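Local atomic coordinates of carboxylesterase SOBER1 (Arabidopsis thaliana, PDB entry 6AVX), a protein that hydrolyses short-chain carboxylic esters in vitro, cleaves phosphatidylcholine as a phospholipase A2 and suppresses the plant hypersensitive response triggered by the bacterial effector AvrBsT. Residues A[190-193]-A[194-197]; A[200-203]-A[204-207]; A[22-25]-A[26-30]; A[112-115]-A[116-120]. The protein carries 1 engineered substitution. All coordinates share one frame; numbering follows the deposited sequence.

Interaction 1. Residues A[190-193]-A[194-197]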
loop_
_atom_site.group_PDB
_atom_site.type_symbol
_atom_site.label_atom_id
_atom_site.label_comp_id
_atom_site.label_asym_id
_atom_site.label_seq_id
_atom_site.Cartn_x
_atom_site.Cartn_y
_atom_site.Cartn_z
ATOM N N PRO A 190 12.290 5.766 -13.785
ATOM C CA PRO A 190 12.392 5.576 -15.237
ATOM C C PRO A 190 12.989 4.224 -15.575
ATOM O O PRO A 190 13.992 3.799 -15.001
ATOM C CB PRO A 190 13.296 6.731 -15.697
ATOM C CG PRO A 190 13.886 7.307 -14.478
ATOM C CD PRO A 190 12.972 6.990 -13.336
ATOM N N GLY A 191 12.339 3.537 -16.496
ATOM C CA GLY A 191 12.804 2.246 -16.942
ATOM C C GLY A 191 12.398 1.070 -16.079
ATOM O O GLY A 191 12.537 -0.076 -16.522
ATOM N N LEU A 192 11.903 1.298 -14.863
ATOM C CA LEU A 192 11.475 0.204 -14.004
ATOM C C LEU A 192 10.122 -0.311 -14.470
ATOM O O LEU A 192 9.250 0.464 -14.855
ATOM C CB LEU A 192 11.378 0.705 -12.565
ATOM C CG LEU A 192 10.999 -0.329 -11.502
ATOM C CD1 LEU A 192 12.079 -1.375 -11.356
ATOM C CD2 LEU A 192 10.750 0.334 -10.156
ATOM N N GLY A 193 9.965 -1.621 -14.434
ATOM C CA GLY A 193 8.696 -2.258 -14.687
ATOM C C GLY A 193 7.965 -2.597 -13.406
ATOM O O GLY A 193 7.993 -1.840 -12.426
ATOM N N HIS A 194 7.312 -3.758 -13.402
ATOM C CA HIS A 194 6.461 -4.162 -12.290
ATOM C C HIS A 194 7.275 -5.013 -11.324
ATOM O O HIS A 194 7.139 -6.230 -11.253
ATOM C CB HIS A 194 5.255 -4.929 -12.803
ATOM C CG HIS A 194 4.158 -5.031 -11.804
ATOM N ND1 HIS A 194 3.459 -3.929 -11.368
ATOM C CD2 HIS A 194 3.660 -6.094 -11.135
ATOM C CE1 HIS A 194 2.560 -4.310 -10.472
ATOM N NE2 HIS A 194 2.653 -5.620 -10.330
ATOM N N SER A 195 8.154 -4.342 -10.590
ATOM C CA SER A 195 9.030 -5.017 -9.643
ATOM C C SER A 195 9.512 -3.966 -8.664
ATOM O O SER A 195 9.253 -2.773 -8.827
ATOM C CB SER A 195 10.220 -5.677 -10.351
ATOM O OG SER A 195 11.047 -4.700 -10.951
ATOM N N ILE A 196 10.229 -4.434 -7.649
ATOM C CA ILE A 196 10.841 -3.572 -6.646
ATOM C C ILE A 196 12.332 -3.507 -6.907
ATOM O O ILE A 196 12.982 -4.548 -7.035
ATOM C CB ILE A 196 10.610 -4.121 -5.234
ATOM C CG1 ILE A 196 9.117 -4.196 -4.937
ATOM C CG2 ILE A 196 11.349 -3.250 -4.196
ATOM C CD1 ILE A 196 8.799 -4.806 -3.592
ATOM N N SER A 197 12.884 -2.308 -6.917
ATOM C CA SER A 197 14.333 -2.168 -6.947
ATOM C C SER A 197 14.868 -1.796 -5.570
ATOM O O SER A 197 14.166 -1.204 -4.744
ATOM C CB SER A 197 14.756 -1.110 -7.954
ATOM O OG SER A 197 14.430 0.176 -7.482
#
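L192 and S195 make the van der Waals part of this contact, at a sharp bend of the chain. The isobutyl group of L192 is directed into the bend, because CG stands trans to the backbone N (chi1 -177°), and its two methyls meet different oxygens of one residue. L192 CD1 lies 3.5 Å from S195 OG, while L192 CD2 comes to 3.7 Å from S195 O. Further along, L192 CD1 approaches S197 CB at 4.3 Å, so a single leucine side chain lines the inside of the turn from S195 to S197.

The polar part is slight. S195 N donates to G193 O over 3.1 Å, but the N-H...O angle of 136° makes the bond weak. It closes an inverse gamma turn centred on H194, whose CB starts off away from 190-193 while still touching G193; its ring nitrogen ND1 is hydrogen-bonded to D162 OD2.

At the far end, S197 is the N-cap of helix 198-212. Its hydroxyl caps a backbone N of the first turn and its own N is bonded to E200 OE2, a reciprocal pattern that fits a capping box. The whole arrangement is the histidine loop of an alpha/beta hydrolase, following strand 184-189: H194, with its ring beside both S108 and D162, completes the charge relay system assigned by similarity.

Interaction 2. Residues A[200-203]-A[204-207]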
loop_
_atom_site.group_PDB
_atom_site.type_symbol
_atom_site.label_atom_id
_atom_site.label_comp_id
_atom_site.label_asym_id
_atom_site.label_seq_id
_atom_site.Cartn_x
_atom_site.Cartn_y
_atom_site.Cartn_z
ATOM N N GLU A 200 14.661 1.851 -4.887
ATOM C CA GLU A 200 13.306 2.240 -4.517
ATOM C C GLU A 200 13.062 2.016 -3.027
ATOM O O GLU A 200 12.462 2.865 -2.346
ATOM C CB GLU A 200 12.357 1.412 -5.381
ATOM C CG GLU A 200 10.913 1.679 -5.195
ATOM C CD GLU A 200 10.064 0.706 -6.001
ATOM O OE1 GLU A 200 8.856 0.997 -6.187
ATOM O OE2 GLU A 200 10.585 -0.333 -6.460
ATOM N N LEU A 201 13.551 0.896 -2.493
ATOM C CA LEU A 201 13.431 0.621 -1.067
ATOM C C LEU A 201 14.256 1.600 -0.242
ATOM O O LEU A 201 13.811 2.049 0.819
ATOM C CB LEU A 201 13.852 -0.820 -0.763
ATOM C CG LEU A 201 12.972 -1.913 -1.361
ATOM C CD1 LEU A 201 13.549 -3.265 -1.040
ATOM C CD2 LEU A 201 11.545 -1.788 -0.828
ATOM N N LYS A 202 15.467 1.932 -0.696
ATOM C CA LYS A 202 16.281 2.879 0.061
ATOM C C LYS A 202 15.603 4.240 0.139
ATOM O O LYS A 202 15.720 4.948 1.144
ATOM C CB LYS A 202 17.654 3.038 -0.590
ATOM C CG LYS A 202 18.496 1.792 -0.670
ATOM C CD LYS A 202 18.815 1.211 0.668
ATOM C CE LYS A 202 19.791 0.049 0.507
ATOM N NZ LYS A 202 20.129 -0.579 1.801
ATOM N N TYR A 203 14.928 4.651 -0.930
ATOM C CA TYR A 203 14.216 5.921 -0.896
ATOM C C TYR A 203 13.049 5.876 0.080
ATOM O O TYR A 203 12.810 6.840 0.826
ATOM C CB TYR A 203 13.717 6.255 -2.293
ATOM C CG TYR A 203 13.275 7.681 -2.459
ATOM C CD1 TYR A 203 14.208 8.676 -2.715
ATOM C CD2 TYR A 203 11.938 8.051 -2.372
ATOM C CE1 TYR A 203 13.829 9.991 -2.878
ATOM C CE2 TYR A 203 11.549 9.370 -2.538
ATOM C CZ TYR A 203 12.504 10.332 -2.782
ATOM O OH TYR A 203 12.136 11.645 -2.949
ATOM N N ILE A 204 12.318 4.758 0.116
ATOM C CA ILE A 204 11.285 4.587 1.129
ATOM C C ILE A 204 11.894 4.663 2.522
ATOM O O ILE A 204 11.335 5.304 3.424
ATOM C CB ILE A 204 10.516 3.273 0.892
ATOM C CG1 ILE A 204 9.720 3.354 -0.415
ATOM C CG2 ILE A 204 9.599 2.961 2.082
ATOM C CD1 ILE A 204 9.336 2.018 -0.974
ATOM N N GLU A 205 13.027 3.988 2.738
ATOM C CA GLU A 205 13.686 4.048 4.043
ATOM C C GLU A 205 14.007 5.484 4.422
ATOM O O GLU A 205 13.768 5.901 5.557
ATOM C CB GLU A 205 14.963 3.213 4.031
ATOM C CG GLU A 205 15.750 3.296 5.349
ATOM C CD GLU A 205 16.972 2.416 5.360
ATOM O OE1 GLU A 205 17.627 2.336 4.302
ATOM O OE2 GLU A 205 17.242 1.789 6.394
ATOM N N SER A 206 14.552 6.252 3.485
ATOM C CA SER A 206 14.880 7.646 3.770
ATOM C C SER A 206 13.631 8.449 4.114
ATOM O O SER A 206 13.672 9.331 4.980
ATOM C CB SER A 206 15.598 8.266 2.577
ATOM O OG SER A 206 16.858 7.656 2.378
ATOM N N TRP A 207 12.522 8.187 3.413
ATOM C CA TRP A 207 11.254 8.858 3.696
ATOM C C TRP A 207 10.730 8.497 5.082
ATOM O O TRP A 207 10.290 9.377 5.824
ATOM C CB TRP A 207 10.274 8.491 2.586
ATOM C CG TRP A 207 8.821 8.812 2.786
ATOM C CD1 TRP A 207 8.184 9.994 2.544
ATOM C CD2 TRP A 207 7.809 7.886 3.200
ATOM N NE1 TRP A 207 6.830 9.850 2.794
ATOM C CE2 TRP A 207 6.581 8.568 3.198
ATOM C CE3 TRP A 207 7.830 6.543 3.560
ATOM C CZ2 TRP A 207 5.379 7.944 3.553
ATOM C CZ3 TRP A 207 6.641 5.930 3.913
ATOM C CH2 TRP A 207 5.438 6.629 3.900
HETATM O O HOH W 1 18.053 4.543 2.811
HETATM O O HOH W 2 19.763 0.877 4.134
#
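The carboxylate oxygen OE1 of E205 is gripped by two waters that link it to K202, one turn earlier in the helix. Water 2 donates to E205 OE1 at 2.6 Å and accepts from K202 NZ at 2.8 Å. Water 1 gives one hydrogen to E205 OE1 and the other to K202 O, 2.9 Å away, thus joining the carboxylate to the backbone as well.

The two side chains run alongside each other, pointing the same way. That of E205 is straight, whereas that of K202 is bent by its rotation about CB-CG (chi2 -61°). K202 NZ and E205 OE1 remain 4.6 Å apart, too far for a direct salt bridge, although the opposite charges probably still favour each other. Both groups also reach the loop of residues 22-30: K202 NZ is hydrogen-bonded to Q27 O, and E205 OE2 to S30 OG.

The backbone supplies four successive i to i+4 bonds, from I204 N to E200 O through W207 N to Y203 O; the shortest runs from E205 N to L201 O at 2.8 Å. On the buried side I204 CG1 rests 3.4 Å from E200 O, and its terminal CD1 makes a loose apolar contact with L201 CD2.

Y203, I204 and W207 all press on L155 of strand 154-159, and I204 and W207 also meet A129 of strand 127-131. This is the last helix of the alpha/beta hydrolase fold, packed against the central parallel sheet.

Interaction 3. Residues A[22-25]-A[26-30]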
loop_
_atom_site.group_PDB
_atom_site.type_symbol
_atom_site.label_atom_id
_atom_site.label_comp_id
_atom_site.label_asym_id
_atom_site.label_seq_id
_atom_site.Cartn_x
_atom_site.Cartn_y
_atom_site.Cartn_z
ATOM N N GLU A 22 9.414 -11.189 3.596
ATOM C CA GLU A 22 10.118 -10.755 4.798
ATOM C C GLU A 22 11.535 -10.272 4.533
ATOM O O GLU A 22 11.953 -9.312 5.201
ATOM C CB GLU A 22 10.063 -11.854 5.874
ATOM C CG GLU A 22 8.700 -11.951 6.550
ATOM C CD GLU A 22 8.529 -13.124 7.477
ATOM O OE1 GLU A 22 9.287 -14.100 7.399
ATOM O OE2 GLU A 22 7.581 -13.091 8.287
ATOM N N PRO A 23 12.316 -10.849 3.612
ATOM C CA PRO A 23 13.674 -10.329 3.387
ATOM C C PRO A 23 13.736 -8.892 2.919
ATOM O O PRO A 23 14.823 -8.301 2.970
ATOM C CB PRO A 23 14.270 -11.294 2.352
ATOM C CG PRO A 23 13.511 -12.563 2.580
ATOM C CD PRO A 23 12.096 -12.121 2.897
ATOM N N ILE A 24 12.630 -8.297 2.477
ATOM C CA ILE A 24 12.645 -6.872 2.155
ATOM C C ILE A 24 13.229 -6.072 3.307
ATOM O O ILE A 24 13.936 -5.082 3.095
ATOM C CB ILE A 24 11.225 -6.401 1.796
ATOM C CG1 ILE A 24 10.863 -6.896 0.402
ATOM C CG2 ILE A 24 11.079 -4.868 1.894
ATOM C CD1 ILE A 24 9.427 -6.640 -0.001
ATOM N N GLN A 25 12.940 -6.478 4.543
ATOM C CA GLN A 25 13.394 -5.703 5.695
ATOM C C GLN A 25 14.909 -5.625 5.765
ATOM O O GLN A 25 15.448 -4.673 6.353
ATOM C CB GLN A 25 12.822 -6.257 6.999
ATOM C CG GLN A 25 13.414 -7.582 7.449
ATOM C CD GLN A 25 12.565 -8.229 8.530
ATOM O OE1 GLN A 25 12.740 -7.967 9.722
ATOM N NE2 GLN A 25 11.608 -9.043 8.119
ATOM N N THR A 26 15.613 -6.607 5.191
ATOM C CA THR A 26 17.072 -6.614 5.220
ATOM C C THR A 26 17.676 -5.564 4.309
ATOM O O THR A 26 18.880 -5.325 4.394
ATOM C CB THR A 26 17.653 -7.997 4.874
ATOM O OG1 THR A 26 17.481 -8.288 3.480
ATOM C CG2 THR A 26 17.005 -9.067 5.704
ATOM N N GLN A 27 16.890 -4.940 3.430
ATOM C CA GLN A 27 17.377 -3.811 2.647
ATOM C C GLN A 27 17.281 -2.496 3.406
ATOM O O GLN A 27 17.806 -1.481 2.936
ATOM C CB GLN A 27 16.591 -3.718 1.337
ATOM C CG GLN A 27 16.830 -4.898 0.420
ATOM C CD GLN A 27 18.289 -5.031 0.056
ATOM O OE1 GLN A 27 18.946 -4.040 -0.262
ATOM N NE2 GLN A 27 18.809 -6.247 0.123
ATOM N N PHE A 28 16.626 -2.491 4.562
ATOM C CA PHE A 28 16.505 -1.308 5.406
ATOM C C PHE A 28 17.573 -1.466 6.481
ATOM O O PHE A 28 17.331 -1.979 7.577
ATOM C CB PHE A 28 15.101 -1.221 6.006
ATOM C CG PHE A 28 14.024 -0.916 4.996
ATOM C CD1 PHE A 28 13.680 -1.832 4.010
ATOM C CD2 PHE A 28 13.340 0.287 5.040
ATOM C CE1 PHE A 28 12.687 -1.546 3.073
ATOM C CE2 PHE A 28 12.347 0.577 4.108
ATOM C CZ PHE A 28 12.027 -0.340 3.128
ATOM N N LYS A 29 18.790 -1.050 6.131
ATOM C CA LYS A 29 19.993 -1.339 6.906
ATOM C C LYS A 29 20.404 -0.212 7.843
ATOM O O LYS A 29 21.417 -0.346 8.539
ATOM C CB LYS A 29 21.152 -1.662 5.957
ATOM C CG LYS A 29 20.917 -2.895 5.136
ATOM C CD LYS A 29 22.138 -3.216 4.301
ATOM C CE LYS A 29 21.921 -4.408 3.390
ATOM N NZ LYS A 29 21.763 -5.674 4.140
ATOM N N SER A 30 19.654 0.877 7.900
ATOM C CA SER A 30 20.062 2.019 8.703
ATOM C C SER A 30 19.960 1.733 10.196
ATOM O O SER A 30 19.153 0.922 10.651
ATOM C CB SER A 30 19.201 3.234 8.382
ATOM O OG SER A 30 17.854 3.010 8.750
#
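T26 holds P23 O with two donors. T26 OG1 donates to P23 O at 2.7 Å, lying in the carbonyl plane, and T26 N donates to the same P23 O at 2.9 Å from above that plane. The hydroxyl can reach back because chi1 of 72° sets OG1 between the backbone N and the carbonyl carbon. T26 O accepts in turn from K29 NZ at 2.9 Å.

Q25 acts on both sides of itself. Q25 O accepts F28 N at 3.1 Å. Its extended side chain is directed back toward E22 by chi1 (72°), and Q25 NE2 bonds to E22 O at 3.0 Å with the acceptor nearly in the amide plane. Q25 N reaches the same E22 O from the opposite face, so one residue straddles that carbonyl.

I24 meets F28 through two groups. I24 O accepts Q27 N and also sits in the plane of the F28 ring at its edge, 3.4 Å from F28 CD1. Beside it, I24 CG2 lies 3.9 Å from F28 CE1, the side chains running the same way.

This run of i to i+3 bonds follows helix 18-21. F28 packs edge-to-face on W38 of strand 37-39 and touches E205, and Q27 leans on L201, so the loop rests against helix 198-212.

Interaction 4. Residues A[112-115]-A[116-120]; sequences ALTL and ASVLL
A112 O accepts A116 N at 3.1 Å, a nearly straight bond (172°) within helix 109-120. This helix forms the middle of a beta-alpha-beta unit with strands 102-107 and 127-131, and it follows the probable nucleophile elbow that carries S108 in this alpha/beta hydrolase.

L113 comes next, its carbonyl oxygen taken by two donors of S117. S117 N and S117 OG each bond to L113 O at 2.8 Å, approaching from opposite faces of its plane. The serine oxygen can return to the helix because chi1 of -64° sets OG beside the backbone N and anti to the carbonyl carbon; L113 CD1 rests 3.5 Å from S117 OG. L113 also packs on A81 and V85 of helix 75-94.

T114 O accepts V118 N at 2.9 Å, and V118 CG2 comes to 3.3 Å from T114 O. The T114 hydroxyl turns back to G110 O, while T114 and V118 both touch I104 of strand 102-107.

L115 closes the series. L115 O receives L119 N at 3.0 Å, and the two leucine side chains cross at a slant. The methyl CD1 of L119 sits against the branch point of L115, 3.6 Å from L115 CG.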
loop_
_atom_site.group_PDB
_atom_site.type_symbol
_atom_site.label_atom_id
_atom_site.label_comp_id
_atom_site.label_asym_id
_atom_site.label_seq_id
_atom_site.Cartn_x
_atom_site.Cartn_y
_atom_site.Cartn_z
ATOM N N ALA A 112 -2.313 -1.017 -3.446
ATOM C CA ALA A 112 -3.706 -0.583 -3.462
ATOM C C ALA A 112 -4.334 -0.752 -2.084
ATOM O O ALA A 112 -5.045 0.134 -1.594
ATOM C CB ALA A 112 -4.464 -1.381 -4.517
ATOM N N LEU A 113 -4.059 -1.878 -1.433
ATOM C CA LEU A 113 -4.614 -2.103 -0.104
ATOM C C LEU A 113 -4.026 -1.151 0.914
ATOM O O LEU A 113 -4.740 -0.682 1.810
ATOM C CB LEU A 113 -4.397 -3.552 0.321
ATOM C CG LEU A 113 -4.951 -3.914 1.697
ATOM C CD1 LEU A 113 -6.418 -3.581 1.836
ATOM C CD2 LEU A 113 -4.702 -5.381 1.956
ATOM N N THR A 114 -2.736 -0.865 0.806
ATOM C CA THR A 114 -2.110 0.145 1.659
ATOM C C THR A 114 -2.862 1.460 1.573
ATOM O O THR A 114 -3.193 2.073 2.595
ATOM C CB THR A 114 -0.635 0.344 1.258
ATOM O OG1 THR A 114 0.123 -0.804 1.645
ATOM C CG2 THR A 114 -0.015 1.569 1.904
ATOM N N LEU A 115 -3.111 1.916 0.350
ATOM C CA LEU A 115 -3.783 3.189 0.175
ATOM C C LEU A 115 -5.157 3.174 0.822
ATOM O O LEU A 115 -5.518 4.087 1.575
ATOM C CB LEU A 115 -3.903 3.500 -1.311
ATOM C CG LEU A 115 -4.408 4.917 -1.574
ATOM C CD1 LEU A 115 -3.297 5.925 -1.377
ATOM C CD2 LEU A 115 -5.003 5.032 -2.966
ATOM N N ALA A 116 -5.954 2.160 0.511
ATOM C CA ALA A 116 -7.300 2.084 1.063
ATOM C C ALA A 116 -7.270 2.027 2.581
ATOM O O ALA A 116 -8.094 2.661 3.264
ATOM C CB ALA A 116 -8.003 0.852 0.506
ATOM N N SER A 117 -6.324 1.267 3.131
ATOM C CA SER A 117 -6.271 1.081 4.574
ATOM C C SER A 117 -5.897 2.371 5.281
ATOM O O SER A 117 -6.460 2.694 6.335
ATOM C CB SER A 117 -5.282 -0.024 4.926
ATOM O OG SER A 117 -5.690 -1.289 4.415
ATOM N N VAL A 118 -4.913 3.091 4.759
ATOM C CA VAL A 118 -4.494 4.340 5.377
ATOM C C VAL A 118 -5.607 5.375 5.300
ATOM O O VAL A 118 -5.904 6.065 6.289
ATOM C CB VAL A 118 -3.197 4.837 4.724
ATOM C CG1 VAL A 118 -2.914 6.272 5.118
ATOM C CG2 VAL A 118 -2.038 3.895 5.059
ATOM N N LEU A 119 -6.238 5.499 4.136
ATOM C CA LEU A 119 -7.202 6.583 3.940
ATOM C C LEU A 119 -8.480 6.376 4.736
ATOM O O LEU A 119 -9.213 7.349 4.969
ATOM C CB LEU A 119 -7.551 6.732 2.454
ATOM C CG LEU A 119 -6.414 7.120 1.508
ATOM C CD1 LEU A 119 -6.863 7.062 0.048
ATOM C CD2 LEU A 119 -5.901 8.494 1.850
ATOM N N LEU A 120 -8.775 5.153 5.131
ATOM C CA LEU A 120 -9.965 4.867 5.917
ATOM C C LEU A 120 -9.673 4.707 7.403
ATOM O O LEU A 120 -10.604 4.482 8.178
ATOM C CB LEU A 120 -10.673 3.621 5.374
ATOM C CG LEU A 120 -11.373 3.870 4.036
ATOM C CD1 LEU A 120 -11.683 2.562 3.331
ATOM C CD2 LEU A 120 -12.673 4.689 4.235
#

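In the fold
Along the chain, interaction 3 comes first, then interaction 4, and finally interactions 1 and 2, which adjoin each other around the start of helix 198-212. Interactions 1, 2 and 3 form a connected group: I196 packs on both L201 and I24, and K202 and E205 probably hydrogen-bond to the 22-30 loop. Centres of interactions 2 and 3 are about 11 Å apart. Interaction 4 stands alone, its centre about 22 Å from that of interaction 1 and nearest atoms about 9 Å away. Residues 109-120 follow the probable nucleophile S108, while 190-197 bring H194, so both probably serve one catalytic centre, with the parallel sheet between helices 109-120 and 75-94 and helix 198-212.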